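Local atomic coordinates of translation initiation factor eIF2 assembly protein (Schizosaccharomyces pombe, PDB entry 4ZGP), a protein that acts as an ATP-dependent chaperone for the translation initiation factor eIF2, binding its gamma subunit so that the alpha and beta subunits can join. Residues K103-K106 with A111-P114; D258-P261 with R265-G268. One frame throughout, in Å; residues are numbered along the deposited sequence.

Contact 1: K103-K106 with A111-P114; sequences KAIK and AVVP. With ADP (adenosine-5'-diphosphate), chain C.
Ile-105 of the helix and Val-112 of the strand after it meet through aliphatic side chains that cross at about a right angle. CG1 of Ile-105 settles into the fork of the valine, 3.9 Å from Val-112 CG2 and 4.0 Å from Val-112 CG1. The latter methyl also reaches the helix backbone, 3.9 Å from Ile-105 CA. With Ile-105 CG1 beside the backbone N (chi1 -63°), CG2 falls anti to that N and ends 4.0 Å from Ala-111 N. This buried side is closed further by Leu-182 of the central strand and Val-141 of helix 138-146, both touching Val-112. On the solvent side the packing gives out: Lys-103 and Lys-106 carry their amines away from the strand. Cut back to an alanine, Ile-105 loses CG1, CG2 and CD1, which is likely to leave Val-112 CG2 without its helix neighbour and Val-112 CG1 with little but CA, opening a gap between helix and strand. The strand's alternation sends Val-113 the other way, where its CG2 lies 3.7 Å from C6 of the ADP adenine. With no polar bond between the segments, the join depends on shape and burial, behind a strand whose opposite face lines the nucleotide pocket.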
ATOM      1  N   LYS A 103      -1.090  22.480  -0.846  1.00 34.09           N
ATOM      2  CA  LYS A 103      -2.515  22.690  -1.067  1.00 35.66           C
ATOM      3  C   LYS A 103      -3.270  21.401  -0.720  1.00 37.90           C
ATOM      4  O   LYS A 103      -4.262  21.413   0.020  1.00 33.98           O
ATOM      5  CB  LYS A 103      -2.777  23.106  -2.515  1.00 40.45           C
ATOM      6  CG  LYS A 103      -4.247  23.119  -2.914  1.00 45.50           C
ATOM      7  CD  LYS A 103      -4.439  23.581  -4.356  1.00 53.13           C
ATOM      8  CE  LYS A 103      -4.564  25.092  -4.424  1.00 57.49           C
ATOM      9  NZ  LYS A 103      -5.712  25.563  -3.594  1.00 57.65           N
ATOM     10  N   ALA A 104      -2.770  20.291  -1.243  1.00 34.62           N
ATOM     11  CA  ALA A 104      -3.341  18.976  -0.957  1.00 36.15           C
ATOM     12  C   ALA A 104      -3.321  18.651   0.541  1.00 33.73           C
ATOM     13  O   ALA A 104      -4.303  18.154   1.093  1.00 31.49           O
ATOM     14  CB  ALA A 104      -2.601  17.916  -1.744  1.00 35.81           C
ATOM     15  N   ILE A 105      -2.213  18.960   1.208  1.00 33.38           N
ATOM     16  CA  ILE A 105      -2.114  18.712   2.638  1.00 28.61           C
ATOM     17  C   ILE A 105      -3.161  19.496   3.417  1.00 31.22           C
ATOM     18  O   ILE A 105      -3.845  18.951   4.288  1.00 30.17           O
ATOM     19  CB  ILE A 105      -0.706  19.053   3.156  1.00 29.07           C
ATOM     20  CG1 ILE A 105       0.322  18.136   2.490  1.00 29.81           C
ATOM     21  CG2 ILE A 105      -0.661  18.941   4.689  1.00 29.64           C
ATOM     22  CD1 ILE A 105       1.768  18.382   2.916  1.00 32.35           C
ATOM     23  N   LYS A 106      -3.285  20.786   3.103  1.00 35.86           N
ATOM     24  CA  LYS A 106      -4.306  21.634   3.719  1.00 33.14           C
ATOM     25  C   LYS A 106      -5.714  21.072   3.517  1.00 28.05           C
ATOM     26  O   LYS A 106      -6.515  20.977   4.458  1.00 34.22           O
ATOM     27  CB  LYS A 106      -4.236  23.049   3.138  1.00 37.30           C
ATOM     28  CG  LYS A 106      -5.380  23.947   3.584  1.00 37.83           C
ATOM     29  CD  LYS A 106      -5.408  25.250   2.774  1.00 40.32           C
ATOM     30  CE  LYS A 106      -5.311  24.974   1.277  1.00 44.45           C
ATOM     31  NZ  LYS A 106      -5.102  26.215   0.470  1.00 46.97           N
ATOM     32  N   ALA A 111      -2.444  17.025   7.703  1.00 30.17           N
ATOM     33  CA  ALA A 111      -1.502  15.937   7.957  1.00 28.26           C
ATOM     34  C   ALA A 111      -1.741  14.789   6.973  1.00 24.71           C
ATOM     35  O   ALA A 111      -2.882  14.352   6.804  1.00 26.38           O
ATOM     36  CB  ALA A 111      -1.624  15.450   9.389  1.00 29.57           C
ATOM     37  N   VAL A 112      -0.669  14.340   6.316  1.00 26.61           N
ATOM     38  CA  VAL A 112      -0.778  13.280   5.303  1.00 28.09           C
ATOM     39  C   VAL A 112       0.311  12.210   5.414  1.00 31.22           C
ATOM     40  O   VAL A 112       1.349  12.421   6.040  1.00 25.96           O
ATOM     41  CB  VAL A 112      -0.727  13.859   3.862  1.00 25.54           C
ATOM     42  CG1 VAL A 112      -1.776  14.955   3.675  1.00 25.84           C
ATOM     43  CG2 VAL A 112       0.665  14.384   3.517  1.00 28.11           C
ATOM     44  N   VAL A 113       0.039  11.055   4.808  1.00 26.55           N
ATOM     45  CA  VAL A 113       1.043  10.026   4.572  1.00 23.01           C
ATOM     46  C   VAL A 113       1.277   9.927   3.066  1.00 24.65           C
ATOM     47  O   VAL A 113       0.338   9.690   2.312  1.00 23.81           O
ATOM     48  CB  VAL A 113       0.597   8.651   5.134  1.00 28.57           C
ATOM     49  CG1 VAL A 113       1.554   7.557   4.684  1.00 26.96           C
ATOM     50  CG2 VAL A 113       0.515   8.682   6.663  1.00 28.17           C
ATOM     51  N   PRO A 114       2.518  10.158   2.612  1.00 25.15           N
ATOM     52  CA  PRO A 114       2.805  10.162   1.175  1.00 26.44           C
ATOM     53  C   PRO A 114       3.163   8.785   0.646  1.00 26.21           C
ATOM     54  O   PRO A 114       3.692   7.986   1.414  1.00 28.42           O
ATOM     55  CB  PRO A 114       4.012  11.079   1.070  1.00 26.72           C
ATOM     56  CG  PRO A 114       4.765  10.773   2.383  1.00 24.04           C
ATOM     57  CD  PRO A 114       3.686  10.566   3.411  1.00 26.96           C
TER
HETATM   58  PB  ADP C 301       2.158  -0.974   2.175  0.69 45.51           P
HETATM   59  O1B ADP C 301       0.971  -1.732   1.601  0.69 40.65           O
HETATM   60  O2B ADP C 301       3.194  -0.579   1.138  0.69 37.78           O
HETATM   61  O3B ADP C 301       2.654  -1.624   3.450  0.69 37.41           O
HETATM   62  PA  ADP C 301       0.224   0.841   3.341  0.69 35.58           P
HETATM   63  O1A ADP C 301      -0.582  -0.429   3.454  0.69 42.32           O
HETATM   64  O2A ADP C 301      -0.318   2.097   2.678  0.69 36.30           O
HETATM   65  O3A ADP C 301       1.624   0.500   2.609  0.69 44.21           O
HETATM   66  O5' ADP C 301       0.658   1.237   4.835  0.69 44.51           O
HETATM   67  C5' ADP C 301       1.969   0.998   5.347  0.69 38.19           C
HETATM   68  C4' ADP C 301       1.858   1.274   6.836  0.69 41.03           C
HETATM   69  O4' ADP C 301       1.787   2.685   7.050  0.69 37.77           O
HETATM   70  C3' ADP C 301       0.570   0.689   7.393  0.69 38.87           C
HETATM   71  O3' ADP C 301       0.814  -0.554   8.059  0.69 41.30           O
HETATM   72  C2' ADP C 301       0.038   1.736   8.348  0.69 41.25           C
HETATM   73  O2' ADP C 301       0.352   1.404   9.703  0.69 45.64           O
HETATM   74  C1' ADP C 301       0.750   3.021   7.979  0.69 36.94           C
HETATM   75  N9  ADP C 301      -0.236   3.899   7.303  0.69 36.80           N
HETATM   76  C8  ADP C 301      -0.653   3.764   6.025  0.69 36.24           C
HETATM   77  N7  ADP C 301      -1.563   4.726   5.709  0.69 39.00           N
HETATM   78  C5  ADP C 301      -1.738   5.499   6.805  0.69 34.50           C
HETATM   79  C6  ADP C 301      -2.549   6.691   7.146  0.69 34.40           C
HETATM   80  N6  ADP C 301      -3.368   7.236   6.209  0.69 32.35           N
HETATM   81  N1  ADP C 301      -2.443   7.200   8.402  0.69 28.14           N
HETATM   82  C2  ADP C 301      -1.612   6.641   9.310  0.69 35.16           C
HETATM   83  N3  ADP C 301      -0.843   5.558   9.069  0.69 37.18           N
HETATM   84  C4  ADP C 301      -0.860   4.952   7.852  0.69 39.63           C

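Contact 2: D258-P261 with R265-G268; sequences DINP and RTDG. With ADP (adenosine-5'-diphosphate), chain C.
Thr-266 hands its hydroxyl to the carbonyl of Pro-261, OG1 lying 2.7 Å from Pro-261 O. The donor comes in the carbonyl plane on a lone pair, at a C=O...OG1 angle of 138°. With OG1 anti to its own carbonyl carbon (chi1 -58°), the same oxygen also rests 3.6 Å from Asn-260 CB. The methyl CG2 of Thr-266 lies beside that carbon too, at 3.7 Å, so both branches of the threonine bear on the asparagine's root, while the amide beyond it is directed to the nucleotide. Strand 253-261 is an edge strand of the mixed sheet in this ATP-grasp fold, and its end carries the acidic and amide side chains that face the phosphates. Asp-258 OD2 comes within 2.6 Å of the ADP beta-phosphate oxygen O1B, and Asn-260 ND2 stands 3.5 Å from that oxygen; both residues bind ATP and are inferred magnesium ligands. A weak, bent bond of 3.3 Å links Asn-260 ND2 to Asp-258 OD2. The other carboxylate oxygen, OD1, takes a weak bond from the backbone N of Ile-259 and forms a salt bridge with Lys-115, another ATP-binding residue. Farther out, Arg-195 touches both Asn-260 and Thr-266 and donates to the backbone O of Asp-267, while Trp-273 NE1 bonds the carbonyl of Thr-266.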
ATOM      1  N   ASP A 258      -4.690  -0.866   1.114  1.00 20.41           N
ATOM      2  CA  ASP A 258      -3.816  -1.011  -0.045  1.00 19.39           C
ATOM      3  C   ASP A 258      -4.180  -2.292  -0.777  1.00 20.28           C
ATOM      4  O   ASP A 258      -4.830  -3.164  -0.213  1.00 18.52           O
ATOM      5  CB  ASP A 258      -2.340  -1.041   0.380  1.00 22.96           C
ATOM      6  CG  ASP A 258      -1.377  -0.680  -0.761  1.00 28.43           C
ATOM      7  OD1 ASP A 258      -1.803  -0.214  -1.837  1.00 30.73           O
ATOM      8  OD2 ASP A 258      -0.166  -0.847  -0.567  1.00 35.49           O
ATOM      9  N   ILE A 259      -3.771  -2.366  -2.034  1.00 20.80           N
ATOM     10  CA  ILE A 259      -3.922  -3.584  -2.829  1.00 21.83           C
ATOM     11  C   ILE A 259      -2.563  -3.837  -3.483  1.00 21.68           C
ATOM     12  O   ILE A 259      -1.955  -2.931  -4.050  1.00 22.32           O
ATOM     13  CB  ILE A 259      -5.063  -3.476  -3.895  1.00 19.40           C
ATOM     14  CG1 ILE A 259      -6.431  -3.241  -3.226  1.00 20.80           C
ATOM     15  CG2 ILE A 259      -5.131  -4.778  -4.739  1.00 18.73           C
ATOM     16  CD1 ILE A 259      -7.620  -3.197  -4.182  1.00 23.85           C
ATOM     17  N   ASN A 260      -2.073  -5.070  -3.391  1.00 17.98           N
ATOM     18  CA  ASN A 260      -0.769  -5.432  -3.919  1.00 18.64           C
ATOM     19  C   ASN A 260      -0.832  -6.718  -4.747  1.00 22.29           C
ATOM     20  O   ASN A 260      -1.780  -7.468  -4.604  1.00 20.69           O
ATOM     21  CB  ASN A 260       0.214  -5.626  -2.778  1.00 25.14           C
ATOM     22  CG  ASN A 260       0.604  -4.321  -2.141  1.00 29.25           C
ATOM     23  OD1 ASN A 260       1.243  -3.494  -2.774  1.00 29.29           O
ATOM     24  ND2 ASN A 260       0.224  -4.131  -0.892  1.00 30.74           N
ATOM     25  N   PRO A 261       0.175  -6.967  -5.603  1.00 20.50           N
ATOM     26  CA  PRO A 261       0.093  -8.202  -6.414  1.00 23.02           C
ATOM     27  C   PRO A 261       0.201  -9.491  -5.605  1.00 22.70           C
ATOM     28  O   PRO A 261       0.798  -9.522  -4.537  1.00 23.33           O
ATOM     29  CB  PRO A 261       1.294  -8.068  -7.361  1.00 27.31           C
ATOM     30  CG  PRO A 261       1.531  -6.594  -7.462  1.00 26.66           C
ATOM     31  CD  PRO A 261       1.284  -6.104  -6.054  1.00 20.95           C
ATOM     32  N   ARG A 265       7.042 -10.635  -3.927  1.00 31.54           N
ATOM     33  CA  ARG A 265       7.536  -9.320  -3.527  1.00 31.96           C
ATOM     34  C   ARG A 265       6.558  -8.620  -2.568  1.00 32.13           C
ATOM     35  O   ARG A 265       6.910  -7.673  -1.862  1.00 33.12           O
ATOM     36  CB  ARG A 265       7.795  -8.446  -4.753  1.00 40.90           C
ATOM     37  CG  ARG A 265       8.696  -7.264  -4.459  1.00 42.94           C
ATOM     38  CD  ARG A 265       9.283  -6.687  -5.729  1.00 46.81           C
ATOM     39  NE  ARG A 265      10.183  -7.617  -6.405  1.00 42.99           N
ATOM     40  CZ  ARG A 265      11.485  -7.728  -6.150  1.00 49.13           C
ATOM     41  NH1 ARG A 265      12.211  -8.602  -6.831  1.00 51.29           N
ATOM     42  NH2 ARG A 265      12.065  -6.972  -5.216  1.00 42.02           N
ATOM     43  N   THR A 266       5.321  -9.082  -2.551  1.00 32.06           N
ATOM     44  CA  THR A 266       4.374  -8.649  -1.533  1.00 28.66           C
ATOM     45  C   THR A 266       4.649  -9.468  -0.268  1.00 26.10           C
ATOM     46  O   THR A 266       4.479 -10.689  -0.287  1.00 27.37           O
ATOM     47  CB  THR A 266       2.930  -8.845  -2.020  1.00 25.45           C
ATOM     48  OG1 THR A 266       2.732  -8.113  -3.243  1.00 28.16           O
ATOM     49  CG2 THR A 266       1.912  -8.389  -0.950  1.00 22.19           C
ATOM     50  N   ASP A 267       5.104  -8.827   0.808  1.00 24.78           N
ATOM     51  CA  ASP A 267       5.432  -9.566   2.045  1.00 28.19           C
ATOM     52  C   ASP A 267       4.292 -10.478   2.513  1.00 29.07           C
ATOM     53  O   ASP A 267       3.163 -10.028   2.706  1.00 26.60           O
ATOM     54  CB  ASP A 267       5.801  -8.590   3.170  1.00 31.60           C
ATOM     55  CG  ASP A 267       6.571  -9.261   4.302  1.00 35.79           C
ATOM     56  OD1 ASP A 267       6.484 -10.504   4.440  1.00 33.42           O
ATOM     57  OD2 ASP A 267       7.283  -8.541   5.049  1.00 37.98           O
ATOM     58  N   GLY A 268       4.579 -11.773   2.694  1.00 23.61           N
ATOM     59  CA  GLY A 268       3.552 -12.711   3.110  1.00 25.76           C
ATOM     60  C   GLY A 268       3.324 -12.669   4.609  1.00 22.34           C
ATOM     61  O   GLY A 268       2.351 -13.221   5.126  1.00 24.68           O
TER
HETATM   62  PB  ADP C 301       2.158  -0.974   2.175  0.69 45.51           P
HETATM   63  O1B ADP C 301       0.971  -1.732   1.601  0.69 40.65           O
HETATM   64  O2B ADP C 301       3.194  -0.579   1.138  0.69 37.78           O
HETATM   65  O3B ADP C 301       2.654  -1.624   3.450  0.69 37.41           O
HETATM   66  PA  ADP C 301       0.224   0.841   3.341  0.69 35.58           P
HETATM   67  O1A ADP C 301      -0.582  -0.429   3.454  0.69 42.32           O
HETATM   68  O2A ADP C 301      -0.318   2.097   2.678  0.69 36.30           O
HETATM   69  O3A ADP C 301       1.624   0.500   2.609  0.69 44.21           O
HETATM   70  O5' ADP C 301       0.658   1.237   4.835  0.69 44.51           O
HETATM   71  C5' ADP C 301       1.969   0.998   5.347  0.69 38.19           C
HETATM   72  C4' ADP C 301       1.858   1.274   6.836  0.69 41.03           C
HETATM   73  O4' ADP C 301       1.787   2.685   7.050  0.69 37.77           O
HETATM   74  C3' ADP C 301       0.570   0.689   7.393  0.69 38.87           C
HETATM   75  O3' ADP C 301       0.814  -0.554   8.059  0.69 41.30           O
HETATM   76  C2' ADP C 301       0.038   1.736   8.348  0.69 41.25           C
HETATM   77  O2' ADP C 301       0.352   1.404   9.703  0.69 45.64           O
HETATM   78  C1' ADP C 301       0.750   3.021   7.979  0.69 36.94           C
HETATM   79  N9  ADP C 301      -0.236   3.899   7.303  0.69 36.80           N
HETATM   80  C8  ADP C 301      -0.653   3.764   6.025  0.69 36.24           C
HETATM   81  N7  ADP C 301      -1.563   4.726   5.709  0.69 39.00           N
HETATM   82  C5  ADP C 301      -1.738   5.499   6.805  0.69 34.50           C
HETATM   83  C6  ADP C 301      -2.549   6.691   7.146  0.69 34.40           C
HETATM   84  N6  ADP C 301      -3.368   7.236   6.209  0.69 32.35           N
HETATM   85  N1  ADP C 301      -2.443   7.200   8.402  0.69 28.14           N
HETATM   86  C2  ADP C 301      -1.612   6.641   9.310  0.69 35.16           C
HETATM   87  N3  ADP C 301      -0.843   5.558   9.069  0.69 37.18           N
HETATM   88  C4  ADP C 301      -0.860   4.952   7.852  0.69 39.63           C

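In the fold
The two contacts stand on different sheets of one ATP-grasp fold, their centres 24 Å apart, and converge on the same ADP. Contact 1, buried and about 17 Å from the chain centre, joins a helix to an outer strand of the three-stranded antiparallel sheet chiefly by aliphatic packing. Contact 2 is nearer the middle, about 8 Å from the chain centre, yet only partly buried; it ties a loop back to residues 260-261 of an outermost strand, 253-261, and adds a hydroxyl-to-carbonyl bond to its aliphatic packing. The ligand divides accordingly: 111-114 offers a valine to the base, 258-261 polar groups to the phosphates, illustrating the principle that a strand's chemistry follows what each face meets.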